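PDB 3IPJ: PTS system, IIabc component from Clostridium difficile, which probably takes part in sugar uptake by the phosphotransferase system as its EIIB domain, which would relay the phosphoryl group toward the incoming sugar. Local coordinates for residues 4-9 and 69-74; 10-15 and 48-53; 19-24 and 39-44; 74-79 and 86-91. One frame throughout, in Å; residues are numbered along the deposited sequence.

Contact 1: residues 4-9 and 69-74; sequences NKYNKI and TGIVNK
The phenol oxygen of Tyr6 is met by carbon from two residues of the 71-79 helix: Ile71 CD1 comes within 3.4 Å of Tyr6 OH, and Lys74 CD within 3.9 Å of the same oxygen. The two come from different directions. Ile71 sits at the rim of the ring, close to its plane, and its side chain crosses that of Tyr6 at about a right angle; besides the hydroxyl, its CD1 touches Tyr6 CE1 at 3.7 Å. Lys74 instead covers a face. Its CB stands 3.7 Å from the centroid of the Tyr6 ring, only 14° off the normal, which makes a CH-pi contact, and its chain then runs outward alongside the tyrosine, so that CD ends up over CZ at 3.7 Å.

Tyr6 reaches this place because its CG lies beside the backbone N and anti to the carbonyl carbon (chi1 -59°), with the ring directed across to the neighbouring helix. Over the opposite face lies Lys5 CG, so the ring is sandwiched between the aliphatic parts of two lysines. Val75, next to Lys74, and Glu78, one turn on from it, also touch Tyr6. Ile71 lies in the first turn of its helix, right after the N-cap Gly70. This is helix-helix packing near the surface, the start of the first helix set across the start of the last in the EIIB type-1 domain.

Contact 2: residues 10-15 and 48-53; sequences ANELIK and EKVDEV
A type II beta turn from Val50 to Val53, in the connection between helix 44-48 and strand 55-59, rests its two end valines against Leu13 of the first helix. The turn is closed by Val53 N bonding to Val50 O at 3.0 Å, and Glu52 occupies its third position with a positive phi of 77°. Both valines offer a methyl to the same branch of the leucine: Leu13 CD2 lies 4.0 Å from Val50 CG2 and 4.3 Å from Val53 CG2. Leu13 and Val50 meet at a slant. Val50 also touches Ile9 and Ile16, and so presses on more than one turn of helix 5-17.

Nearer the surface, Glu12 runs past Val50 in the opposite direction, extended beyond CG (chi2 176°), and its OE1 comes to 4.0 Å from Val50 CG1. There the carboxylate meets the turn through a water, which donates to Glu12 OE1 and accepts from Asp51 N at 2.9 Å. The contact thus has an apolar inner part and, beside it, a water-bridged polar pair. The water lets a carboxylate and an N-H meet without touching, and donating to the carboxylate would probably make it a better acceptor for Asp51 N.

Contact 3: residues 19-24 and 39-44; sequences EDNIIS and REIIND
Van der Waals packing joins the two segments, and Asn21 carries all of it on its side. Its amide nitrogen lies against two isoleucines: Asn21 ND2 is 3.5 Å from Ile41 CD1 and 3.6 Å from Ile42 CG1. Ile41 CD1 stands over a face of the amide, about 3.5 Å out of its plane above ND2, whereas Ile42 CG1 comes from elsewhere and lies much nearer that plane. Asn21 and Ile41 approach from opposite directions. Ile41 holds CG1 in the crowded position between its backbone N and carbonyl carbon (chi1 52°), and this turns CD1 back toward the amide, where it also comes within 3.7 Å of Asn21 CG.

The hydrogen bonds of this buried amide are made to neighbouring turns of the chain: ND2 donates to Ile17 O at the end of the first helix, and OD1 accepts from Asp38 N. Through these two bonds one side chain ties the helix end to the loop after strand 31-36.

Ionic pairing lies within 39-44. Arg39 grips the Asp44 carboxylate end-on, NH1 to OD1 and NH2 to OD2, each at 3.0 Å; Asp44 OD1 lies almost in the guanidinium plane, whereas OD2 is tilted 24° from it. Tyr63 OH gives OD1 a further bond.

Glu40, a zinc ligand seen for this protein though without metal on this chain, sets off away from segment 19-24. The whole closes the open end of the 22-27/31-36 hairpin, whose first strand carries a classic beta bulge at Ile23 and Ser24 opposite Met35.

Contact 4: residues 74-79 and 86-91; sequences KVYAEV and TLSKKE
The last turns of helix 71-79 face an irregular C-terminal run, with Val79 and Thr86 nearest each other at 7.7 Å between their CA atoms. In this EIIB type-1 domain the chain leaves the helix, loops back and follows strand 22-27, where Leu87 shares a backbone hydrogen bond with Ile25. Ser88 has an unusually small phi (-28°), and Lys89 is the centre of an inverse gamma turn, beyond which the chain departs from the helix.

Tyr76 spans the gap. Its CG is anti to the backbone nitrogen (chi1 -173°), which sends the ring outward from the helix, and its hydroxyl lodges at the bend of the other segment. Two backbone nitrogens stand close to it: Ser88 N lies 3.0 Å and Leu87 N 3.1 Å from Tyr76 OH, the latter near the plane of the ring. Thr86 CB comes within 3.2 Å of the same oxygen, while Thr86 and Tyr76 run past each other in opposite directions. Ser88 CB approaches the ring obliquely, at 3.3 Å from Tyr76 CE2.

Tyr76 also meets the His27 ring, with the planes at about 50°, and Ser88 touches Thr26 and His27. The Ser88 side chain is about 9 Å from that of Cys28, the predicted phosphocysteine, so this part of the tail lies near the probable active site without reaching it.

Deeper in, against the helix, the packing is apolar and tight: Val79 CG1 and Thr86 CG2 are 3.4 Å apart, less than the usual carbon-carbon separation.

Helix 5-17 ties contacts 1 and 2 together, and Lys5 bridges them: its NZ forms salt bridges with Glu52 OE2 at 2.8 Å and Asp51 OD2 at 2.9 Å. Contacts 1 and 4 share Lys74 and use successive turns of helix 71-79, with centres about 11 Å apart. Ala10 connects contact 2 to contact 4, its CB lying 3.8 Å from Val79 CG2. Contact 3 lies across the chain's centre from contacts 1 and 4, yet Ser24 packs on Leu87. Contact 4 comes near the predicted active-site Cys28. Contact 3 holds Glu40, seen to bind zinc in this protein, as is Cys28, though no zinc is bound to this chain; contacts 1 and 2 lie away from both.

Contact 1: residues 4-9 and 69-74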
loop_
_atom_site.group_PDB
_atom_site.type_symbol
_atom_site.label_atom_id
_atom_site.label_comp_id
_atom_site.label_asym_id
_atom_site.label_seq_id
_atom_site.Cartn_x
_atom_site.Cartn_y
_atom_site.Cartn_z
ATOM N N ASN A 4 -11.913 11.712 2.564
ATOM C CA ASN A 4 -11.100 11.239 1.447
ATOM C C ASN A 4 -9.591 11.145 1.802
ATOM O O ASN A 4 -8.778 10.871 0.950
ATOM C CB ASN A 4 -11.234 12.204 0.241
ATOM C CG ASN A 4 -10.782 13.608 0.588
ATOM O OD1 ASN A 4 -10.612 13.957 1.690
ATOM N ND2 ASN A 4 -10.674 14.420 -0.438
ATOM N N LYS A 5 -9.255 11.401 3.050
ATOM C CA LYS A 5 -7.874 11.405 3.484
ATOM C C LYS A 5 -7.157 10.155 3.055
ATOM O O LYS A 5 -6.031 10.226 2.584
ATOM C CB LYS A 5 -7.834 11.556 5.042
ATOM C CG LYS A 5 -6.420 11.435 5.675
ATOM C CD LYS A 5 -6.525 11.526 7.219
ATOM C CE LYS A 5 -5.243 11.053 7.983
ATOM N NZ LYS A 5 -4.181 12.167 7.968
ATOM N N TYR A 6 -7.852 9.021 3.210
ATOM C CA TYR A 6 -7.192 7.696 3.047
ATOM C C TYR A 6 -7.095 7.239 1.615
ATOM O O TYR A 6 -6.162 6.503 1.212
ATOM C CB TYR A 6 -7.843 6.621 3.912
ATOM C CG TYR A 6 -7.758 7.052 5.357
ATOM C CD1 TYR A 6 -6.534 7.049 6.060
ATOM C CD2 TYR A 6 -8.896 7.533 6.004
ATOM C CE1 TYR A 6 -6.485 7.490 7.351
ATOM C CE2 TYR A 6 -8.834 7.985 7.301
ATOM C CZ TYR A 6 -7.640 7.951 7.961
ATOM O OH TYR A 6 -7.628 8.455 9.222
ATOM N N ASN A 7 -8.071 7.676 0.834
ATOM C CA ASN A 7 -8.039 7.438 -0.608
ATOM C C ASN A 7 -6.986 8.316 -1.322
ATOM O O ASN A 7 -6.367 7.829 -2.270
ATOM C CB ASN A 7 -9.438 7.601 -1.165
ATOM C CG ASN A 7 -9.527 7.219 -2.605
ATOM O OD1 ASN A 7 -9.544 8.105 -3.458
ATOM N ND2 ASN A 7 -9.592 5.888 -2.903
ATOM N N LYS A 8 -6.728 9.544 -0.843
ATOM C CA LYS A 8 -5.622 10.398 -1.376
ATOM C C LYS A 8 -4.234 9.761 -1.127
ATOM O O LYS A 8 -3.435 9.636 -2.029
ATOM C CB LYS A 8 -5.627 11.806 -0.777
ATOM C CG LYS A 8 -6.916 12.529 -1.014
ATOM C CD LYS A 8 -6.981 13.844 -0.242
ATOM C CE LYS A 8 -5.698 14.621 -0.372
ATOM N NZ LYS A 8 -5.688 15.470 -1.623
ATOM N N ILE A 9 -3.962 9.362 0.116
ATOM C CA ILE A 9 -2.762 8.589 0.400
ATOM C C ILE A 9 -2.659 7.331 -0.513
ATOM O O ILE A 9 -1.641 7.110 -1.143
ATOM C CB ILE A 9 -2.716 8.171 1.919
ATOM C CG1 ILE A 9 -2.736 9.444 2.834
ATOM C CG2 ILE A 9 -1.526 7.197 2.199
ATOM C CD1 ILE A 9 -3.107 9.205 4.352
ATOM N N THR A 69 -1.070 1.671 13.228
ATOM C CA THR A 69 -2.353 0.987 13.399
ATOM C C THR A 69 -3.562 1.862 12.985
ATOM O O THR A 69 -3.541 3.129 13.110
ATOM C CB THR A 69 -2.552 0.555 14.851
ATOM O OG1 THR A 69 -2.604 1.733 15.669
ATOM C CG2 THR A 69 -1.421 -0.387 15.284
ATOM N N GLY A 70 -4.624 1.186 12.550
ATOM C CA GLY A 70 -5.861 1.830 12.148
ATOM C C GLY A 70 -5.718 2.619 10.850
ATOM O O GLY A 70 -6.543 2.438 9.932
ATOM N N ILE A 71 -4.709 3.502 10.739
ATOM C CA ILE A 71 -4.470 4.204 9.469
ATOM C C ILE A 71 -4.132 3.164 8.365
ATOM O O ILE A 71 -4.607 3.315 7.240
ATOM C CB ILE A 71 -3.353 5.301 9.602
ATOM C CG1 ILE A 71 -3.632 6.287 10.752
ATOM C CG2 ILE A 71 -3.112 6.017 8.258
ATOM C CD1 ILE A 71 -4.879 7.012 10.663
ATOM N N VAL A 72 -3.346 2.110 8.688
ATOM C CA VAL A 72 -3.010 1.114 7.681
ATOM C C VAL A 72 -4.275 0.416 7.083
ATOM O O VAL A 72 -4.336 0.179 5.870
ATOM C CB VAL A 72 -1.939 0.083 8.215
ATOM C CG1 VAL A 72 -2.485 -0.705 9.370
ATOM C CG2 VAL A 72 -1.490 -0.876 7.057
ATOM N N ASN A 73 -5.279 0.087 7.917
ATOM C CA ASN A 73 -6.521 -0.595 7.453
ATOM C C ASN A 73 -7.388 0.268 6.582
ATOM O O ASN A 73 -8.001 -0.254 5.658
ATOM C CB ASN A 73 -7.360 -1.007 8.661
ATOM C CG ASN A 73 -6.593 -1.900 9.618
ATOM O OD1 ASN A 73 -6.690 -3.123 9.538
ATOM N ND2 ASN A 73 -5.823 -1.305 10.505
ATOM N N LYS A 74 -7.446 1.591 6.919
ATOM C CA LYS A 74 -8.263 2.575 6.215
ATOM C C LYS A 74 -7.668 2.832 4.834
ATOM O O LYS A 74 -8.397 3.011 3.850
ATOM C CB LYS A 74 -8.347 3.866 7.024
ATOM C CG LYS A 74 -9.009 3.573 8.392
ATOM C CD LYS A 74 -8.945 4.787 9.419
ATOM C CE LYS A 74 -9.386 4.340 10.880
ATOM N NZ LYS A 74 -10.835 4.293 11.160
#

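Contact 2: residues 10-15 and 48-53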
loop_
_atom_site.group_PDB
_atom_site.type_symbol
_atom_site.label_atom_id
_atom_site.label_comp_id
_atom_site.label_asym_id
_atom_site.label_seq_id
_atom_site.Cartn_x
_atom_site.Cartn_y
_atom_site.Cartn_z
ATOM N N ALA A 10 -3.703 6.513 -0.595
ATOM C CA ALA A 10 -3.656 5.314 -1.447
ATOM C C ALA A 10 -3.282 5.723 -2.842
ATOM O O ALA A 10 -2.426 5.095 -3.474
ATOM C CB ALA A 10 -5.008 4.613 -1.486
ATOM N N ASN A 11 -3.939 6.737 -3.373
ATOM C CA ASN A 11 -3.624 7.152 -4.748
ATOM C C ASN A 11 -2.211 7.675 -4.939
ATOM O O ASN A 11 -1.567 7.376 -5.976
ATOM C CB ASN A 11 -4.684 8.102 -5.319
ATOM C CG ASN A 11 -5.837 7.327 -5.927
ATOM O OD1 ASN A 11 -6.855 7.195 -5.301
ATOM N ND2 ASN A 11 -5.640 6.733 -7.133
ATOM N N GLU A 12 -1.735 8.454 -3.965
ATOM C CA GLU A 12 -0.367 8.980 -4.056
ATOM C C GLU A 12 0.585 7.808 -4.025
ATOM O O GLU A 12 1.548 7.768 -4.810
ATOM C CB GLU A 12 -0.046 9.964 -2.959
ATOM C CG GLU A 12 -0.749 11.297 -3.271
ATOM C CD GLU A 12 -0.631 12.443 -2.204
ATOM O OE1 GLU A 12 0.427 12.520 -1.518
ATOM O OE2 GLU A 12 -1.596 13.321 -2.103
ATOM N N LEU A 13 0.337 6.850 -3.118
ATOM C CA LEU A 13 1.206 5.676 -3.014
ATOM C C LEU A 13 1.235 4.897 -4.337
ATOM O O LEU A 13 2.346 4.600 -4.846
ATOM C CB LEU A 13 0.793 4.797 -1.810
ATOM C CG LEU A 13 1.145 5.454 -0.481
ATOM C CD1 LEU A 13 0.654 4.564 0.720
ATOM C CD2 LEU A 13 2.614 5.858 -0.369
ATOM N N ILE A 14 0.058 4.586 -4.903
ATOM C CA ILE A 14 -0.012 3.823 -6.182
ATOM C C ILE A 14 0.756 4.614 -7.266
ATOM O O ILE A 14 1.522 4.011 -8.059
ATOM C CB ILE A 14 -1.473 3.563 -6.715
ATOM C CG1 ILE A 14 -2.425 2.929 -5.690
ATOM C CG2 ILE A 14 -1.444 2.676 -7.926
ATOM C CD1 ILE A 14 -1.827 1.928 -4.878
ATOM N N LYS A 15 0.542 5.940 -7.317
ATOM C CA LYS A 15 1.185 6.734 -8.296
ATOM C C LYS A 15 2.736 6.732 -8.197
ATOM O O LYS A 15 3.440 6.699 -9.210
ATOM C CB LYS A 15 0.720 8.147 -8.207
ATOM C CG LYS A 15 1.285 8.993 -9.347
ATOM C CD LYS A 15 0.807 10.466 -9.214
ATOM C CE LYS A 15 1.088 10.980 -7.773
ATOM N NZ LYS A 15 0.110 11.951 -7.139
ATOM N N GLU A 48 8.069 8.708 1.291
ATOM C CA GLU A 48 8.194 9.085 2.672
ATOM C C GLU A 48 7.465 10.391 2.961
ATOM O O GLU A 48 7.065 10.636 4.093
ATOM C CB GLU A 48 9.655 9.355 2.941
ATOM C CG GLU A 48 10.497 8.132 3.062
ATOM C CD GLU A 48 11.952 8.484 3.459
ATOM O OE1 GLU A 48 12.397 9.637 3.114
ATOM O OE2 GLU A 48 12.646 7.638 4.141
ATOM N N LYS A 49 7.318 11.240 1.942
ATOM C CA LYS A 49 6.644 12.561 2.051
ATOM C C LYS A 49 5.111 12.464 2.037
ATOM O O LYS A 49 4.449 13.477 2.330
ATOM C CB LYS A 49 7.103 13.487 0.919
ATOM C CG LYS A 49 8.538 13.966 1.149
ATOM C CD LYS A 49 9.139 14.557 -0.088
ATOM C CE LYS A 49 10.429 15.202 0.307
ATOM N NZ LYS A 49 10.256 16.667 0.499
ATOM N N VAL A 50 4.543 11.274 1.686
ATOM C CA VAL A 50 3.097 11.102 1.696
ATOM C C VAL A 50 2.518 11.199 3.149
ATOM O O VAL A 50 3.148 10.718 4.112
ATOM C CB VAL A 50 2.749 9.785 1.006
ATOM C CG1 VAL A 50 1.225 9.548 1.029
ATOM C CG2 VAL A 50 3.329 9.808 -0.462
ATOM N N ASP A 51 1.369 11.882 3.298
ATOM C CA ASP A 51 0.619 11.970 4.566
ATOM C C ASP A 51 0.550 10.599 5.278
ATOM O O ASP A 51 0.229 9.556 4.641
ATOM C CB ASP A 51 -0.783 12.533 4.255
ATOM C CG ASP A 51 -1.599 12.894 5.490
ATOM O OD1 ASP A 51 -0.981 13.289 6.499
ATOM O OD2 ASP A 51 -2.872 12.811 5.431
ATOM N N GLU A 52 0.894 10.616 6.568
ATOM C CA GLU A 52 0.816 9.465 7.445
ATOM C C GLU A 52 1.934 8.461 7.254
ATOM O O GLU A 52 2.009 7.496 8.033
ATOM C CB GLU A 52 -0.558 8.729 7.321
ATOM C CG GLU A 52 -1.772 9.502 7.861
ATOM C CD GLU A 52 -1.472 10.224 9.197
ATOM O OE1 GLU A 52 -0.859 9.649 10.127
ATOM O OE2 GLU A 52 -1.864 11.416 9.316
ATOM N N VAL A 53 2.785 8.634 6.238
ATOM C CA VAL A 53 3.865 7.615 6.048
ATOM C C VAL A 53 4.964 7.852 7.083
ATOM O O VAL A 53 5.607 8.896 7.095
ATOM C CB VAL A 53 4.471 7.600 4.649
ATOM C CG1 VAL A 53 5.641 6.587 4.627
ATOM C CG2 VAL A 53 3.390 7.289 3.570
HETATM O O HOH W 1 0.038 12.899 0.950
#

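Contact 3: residues 19-24 and 39-44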
loop_
_atom_site.group_PDB
_atom_site.type_symbol
_atom_site.label_atom_id
_atom_site.label_comp_id
_atom_site.label_asym_id
_atom_site.label_seq_id
_atom_site.Cartn_x
_atom_site.Cartn_y
_atom_site.Cartn_z
ATOM N N GLU A 19 1.385 1.854 -11.039
ATOM C CA GLU A 19 0.318 0.857 -10.964
ATOM C C GLU A 19 0.727 -0.554 -11.479
ATOM O O GLU A 19 0.402 -1.599 -10.881
ATOM C CB GLU A 19 -0.918 1.338 -11.703
ATOM C CG GLU A 19 -2.010 0.297 -11.659
ATOM C CD GLU A 19 -3.069 0.412 -12.789
ATOM O OE1 GLU A 19 -3.381 1.572 -13.270
ATOM O OE2 GLU A 19 -3.598 -0.709 -13.159
ATOM N N ASP A 20 1.427 -0.579 -12.612
ATOM C CA ASP A 20 1.760 -1.855 -13.237
ATOM C C ASP A 20 3.097 -2.387 -12.682
ATOM O O ASP A 20 3.593 -3.435 -13.123
ATOM C CB ASP A 20 1.639 -1.807 -14.790
ATOM C CG ASP A 20 2.828 -1.138 -15.491
ATOM O OD1 ASP A 20 3.690 -0.502 -14.787
ATOM O OD2 ASP A 20 2.911 -1.253 -16.773
ATOM N N ASN A 21 3.622 -1.686 -11.660
ATOM C CA ASN A 21 4.779 -2.187 -10.908
ATOM C C ASN A 21 4.340 -3.038 -9.680
ATOM O O ASN A 21 5.195 -3.512 -8.912
ATOM C CB ASN A 21 5.663 -0.989 -10.449
ATOM C CG ASN A 21 7.118 -1.394 -9.946
ATOM O OD1 ASN A 21 7.647 -2.447 -10.305
ATOM N ND2 ASN A 21 7.747 -0.499 -9.163
ATOM N N ILE A 22 3.029 -3.208 -9.485
ATOM C CA ILE A 22 2.484 -3.862 -8.284
ATOM C C ILE A 22 2.126 -5.287 -8.638
ATOM O O ILE A 22 1.355 -5.496 -9.596
ATOM C CB ILE A 22 1.218 -3.091 -7.756
ATOM C CG1 ILE A 22 1.689 -1.707 -7.142
ATOM C CG2 ILE A 22 0.321 -4.023 -6.826
ATOM C CD1 ILE A 22 0.668 -0.620 -6.972
ATOM N N ILE A 23 2.670 -6.274 -7.924
ATOM C CA ILE A 23 2.244 -7.676 -8.121
ATOM C C ILE A 23 0.979 -7.944 -7.280
ATOM O O ILE A 23 -0.051 -8.421 -7.804
ATOM C CB ILE A 23 3.349 -8.650 -7.723
ATOM C CG1 ILE A 23 4.589 -8.445 -8.591
ATOM C CG2 ILE A 23 2.838 -10.136 -7.788
ATOM C CD1 ILE A 23 5.726 -9.307 -8.136
ATOM N N SER A 24 1.053 -7.620 -5.972
ATOM C CA SER A 24 -0.052 -7.828 -5.046
ATOM C C SER A 24 0.226 -7.004 -3.792
ATOM O O SER A 24 1.331 -6.483 -3.648
ATOM C CB SER A 24 -0.172 -9.335 -4.707
ATOM O OG SER A 24 1.030 -9.838 -4.150
ATOM N N ARG A 39 11.792 -2.572 -7.492
ATOM C CA ARG A 39 11.973 -1.563 -6.475
ATOM C C ARG A 39 12.781 -0.335 -6.962
ATOM O O ARG A 39 12.593 0.764 -6.463
ATOM C CB ARG A 39 12.602 -2.153 -5.178
ATOM C CG ARG A 39 14.069 -2.351 -5.193
ATOM C CD ARG A 39 14.763 -1.053 -4.896
ATOM N NE ARG A 39 14.706 -0.633 -3.494
ATOM C CZ ARG A 39 14.086 0.449 -3.028
ATOM N NH1 ARG A 39 13.348 1.215 -3.831
ATOM N NH2 ARG A 39 14.182 0.749 -1.740
ATOM N N GLU A 40 13.663 -0.554 -7.933
ATOM C CA GLU A 40 14.653 0.424 -8.335
ATOM C C GLU A 40 14.078 1.581 -9.138
ATOM O O GLU A 40 14.833 2.510 -9.507
ATOM C CB GLU A 40 15.785 -0.249 -9.156
ATOM C CG GLU A 40 16.658 -1.079 -8.285
ATOM C CD GLU A 40 17.455 -2.115 -9.080
ATOM O OE1 GLU A 40 17.495 -2.075 -10.341
ATOM O OE2 GLU A 40 18.044 -3.001 -8.413
ATOM N N ILE A 41 12.776 1.557 -9.435
ATOM C CA ILE A 41 12.134 2.712 -10.031
ATOM C C ILE A 41 11.193 3.445 -9.040
ATOM O O ILE A 41 10.484 4.403 -9.438
ATOM C CB ILE A 41 11.345 2.277 -11.261
ATOM C CG1 ILE A 41 10.397 1.110 -10.893
ATOM C CG2 ILE A 41 12.331 1.933 -12.384
ATOM C CD1 ILE A 41 9.446 0.667 -12.029
ATOM N N ILE A 42 11.173 3.001 -7.765
ATOM C CA ILE A 42 10.306 3.594 -6.746
ATOM C C ILE A 42 11.160 4.654 -5.997
ATOM O O ILE A 42 12.214 4.330 -5.413
ATOM C CB ILE A 42 9.777 2.516 -5.721
ATOM C CG1 ILE A 42 8.975 1.401 -6.407
ATOM C CG2 ILE A 42 8.855 3.171 -4.648
ATOM C CD1 ILE A 42 8.482 0.365 -5.393
ATOM N N ASN A 43 10.684 5.912 -6.018
ATOM C CA ASN A 43 11.374 7.013 -5.413
ATOM C C ASN A 43 11.019 7.038 -3.906
ATOM O O ASN A 43 9.946 7.561 -3.505
ATOM C CB ASN A 43 10.910 8.314 -6.098
ATOM C CG ASN A 43 11.634 9.548 -5.576
ATOM O OD1 ASN A 43 12.309 9.496 -4.538
ATOM N ND2 ASN A 43 11.508 10.664 -6.304
ATOM N N ASP A 44 11.876 6.449 -3.076
ATOM C CA ASP A 44 11.525 6.272 -1.667
ATOM C C ASP A 44 11.236 7.616 -1.034
ATOM O O ASP A 44 10.369 7.728 -0.172
ATOM C CB ASP A 44 12.656 5.604 -0.855
ATOM C CG ASP A 44 12.997 4.160 -1.303
ATOM O OD1 ASP A 44 12.328 3.584 -2.213
ATOM O OD2 ASP A 44 13.974 3.587 -0.706
#

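Contact 4: residues 74-79 and 86-91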
loop_
_atom_site.group_PDB
_atom_site.type_symbol
_atom_site.label_atom_id
_atom_site.label_comp_id
_atom_site.label_asym_id
_atom_site.label_seq_id
_atom_site.Cartn_x
_atom_site.Cartn_y
_atom_site.Cartn_z
ATOM N N LYS A 74 -7.446 1.591 6.919
ATOM C CA LYS A 74 -8.263 2.575 6.215
ATOM C C LYS A 74 -7.668 2.832 4.834
ATOM O O LYS A 74 -8.397 3.011 3.850
ATOM C CB LYS A 74 -8.347 3.866 7.024
ATOM C CG LYS A 74 -9.009 3.573 8.392
ATOM C CD LYS A 74 -8.945 4.787 9.419
ATOM C CE LYS A 74 -9.386 4.340 10.880
ATOM N NZ LYS A 74 -10.835 4.293 11.160
ATOM N N VAL A 75 -6.332 2.806 4.751
ATOM C CA VAL A 75 -5.656 2.948 3.433
ATOM C C VAL A 75 -5.830 1.653 2.645
ATOM O O VAL A 75 -6.115 1.669 1.420
ATOM C CB VAL A 75 -4.179 3.324 3.577
ATOM C CG1 VAL A 75 -3.404 3.231 2.219
ATOM C CG2 VAL A 75 -4.117 4.732 4.205
ATOM N N TYR A 76 -5.734 0.532 3.347
ATOM C CA TYR A 76 -5.902 -0.729 2.641
ATOM C C TYR A 76 -7.327 -0.800 1.996
ATOM O O TYR A 76 -7.493 -1.235 0.858
ATOM C CB TYR A 76 -5.598 -1.867 3.614
ATOM C CG TYR A 76 -5.588 -3.165 2.910
ATOM C CD1 TYR A 76 -4.557 -3.491 2.033
ATOM C CD2 TYR A 76 -6.617 -4.091 3.102
ATOM C CE1 TYR A 76 -4.544 -4.734 1.339
ATOM C CE2 TYR A 76 -6.601 -5.321 2.399
ATOM C CZ TYR A 76 -5.553 -5.599 1.541
ATOM O OH TYR A 76 -5.534 -6.742 0.873
ATOM N N ALA A 77 -8.353 -0.382 2.742
ATOM C CA ALA A 77 -9.738 -0.409 2.278
ATOM C C ALA A 77 -9.981 0.470 0.992
ATOM O O ALA A 77 -10.840 0.164 0.118
ATOM C CB ALA A 77 -10.678 0.005 3.439
ATOM N N GLU A 78 -9.210 1.551 0.858
ATOM C CA GLU A 78 -9.243 2.338 -0.355
ATOM C C GLU A 78 -8.581 1.547 -1.489
ATOM O O GLU A 78 -9.164 1.388 -2.534
ATOM C CB GLU A 78 -8.548 3.668 -0.109
ATOM C CG GLU A 78 -9.277 4.449 0.952
ATOM C CD GLU A 78 -10.761 4.676 0.620
ATOM O OE1 GLU A 78 -11.149 4.647 -0.585
ATOM O OE2 GLU A 78 -11.544 4.958 1.580
ATOM N N VAL A 79 -7.370 1.032 -1.270
ATOM C CA VAL A 79 -6.686 0.264 -2.331
ATOM C C VAL A 79 -7.527 -0.930 -2.814
ATOM O O VAL A 79 -7.543 -1.257 -4.025
ATOM C CB VAL A 79 -5.347 -0.309 -1.825
ATOM C CG1 VAL A 79 -4.830 -1.361 -2.820
ATOM C CG2 VAL A 79 -4.312 0.853 -1.453
ATOM N N THR A 86 -5.197 -7.431 -4.251
ATOM C CA THR A 86 -5.069 -7.276 -2.809
ATOM C C THR A 86 -5.318 -8.640 -2.209
ATOM O O THR A 86 -6.113 -9.449 -2.714
ATOM C CB THR A 86 -6.023 -6.168 -2.246
ATOM O OG1 THR A 86 -7.401 -6.415 -2.640
ATOM C CG2 THR A 86 -5.543 -4.727 -2.692
ATOM N N LEU A 87 -4.634 -8.959 -1.144
ATOM C CA LEU A 87 -4.686 -10.350 -0.836
ATOM C C LEU A 87 -5.315 -10.577 0.505
ATOM O O LEU A 87 -6.070 -11.539 0.632
ATOM C CB LEU A 87 -3.299 -10.975 -0.991
ATOM C CG LEU A 87 -2.828 -10.883 -2.462
ATOM C CD1 LEU A 87 -1.409 -11.368 -2.642
ATOM C CD2 LEU A 87 -3.789 -11.654 -3.363
ATOM N N SER A 88 -5.025 -9.681 1.481
ATOM C CA SER A 88 -5.637 -9.695 2.828
ATOM C C SER A 88 -7.052 -10.329 2.788
ATOM O O SER A 88 -7.257 -11.392 3.398
ATOM C CB SER A 88 -5.615 -8.295 3.495
ATOM O OG SER A 88 -6.326 -8.250 4.745
ATOM N N LYS A 89 -7.999 -9.713 2.060
ATOM C CA LYS A 89 -9.331 -10.309 1.824
ATOM C C LYS A 89 -9.216 -11.615 1.040
ATOM O O LYS A 89 -9.378 -11.608 -0.207
ATOM C CB LYS A 89 -10.264 -9.340 1.062
ATOM C CG LYS A 89 -11.685 -9.829 0.771
ATOM C CD LYS A 89 -12.533 -8.627 0.287
ATOM C CE LYS A 89 -13.597 -9.021 -0.768
ATOM N NZ LYS A 89 -14.242 -7.757 -1.298
ATOM N N LYS A 90 -8.940 -12.706 1.783
ATOM C CA LYS A 90 -8.834 -14.059 1.228
ATOM C C LYS A 90 -10.124 -14.373 0.538
ATOM O O LYS A 90 -11.211 -13.890 0.933
ATOM C CB LYS A 90 -8.581 -15.121 2.303
ATOM C CG LYS A 90 -7.136 -15.213 2.829
ATOM C CD LYS A 90 -6.114 -15.468 1.698
ATOM C CE LYS A 90 -4.700 -15.321 2.237
ATOM N NZ LYS A 90 -4.521 -14.051 3.024
ATOM N N GLU A 91 -10.041 -15.163 -0.527
ATOM C CA GLU A 91 -11.201 -15.434 -1.371
ATOM C C GLU A 91 -12.086 -16.563 -0.847
ATOM O O GLU A 91 -11.600 -17.516 -0.239
ATOM C CB GLU A 91 -10.756 -15.745 -2.803
ATOM C CG GLU A 91 -11.530 -14.991 -3.871
ATOM C CD GLU A 91 -10.993 -15.242 -5.266
ATOM O OE1 GLU A 91 -9.782 -15.026 -5.486
ATOM O OE2 GLU A 91 -11.781 -15.653 -6.144
#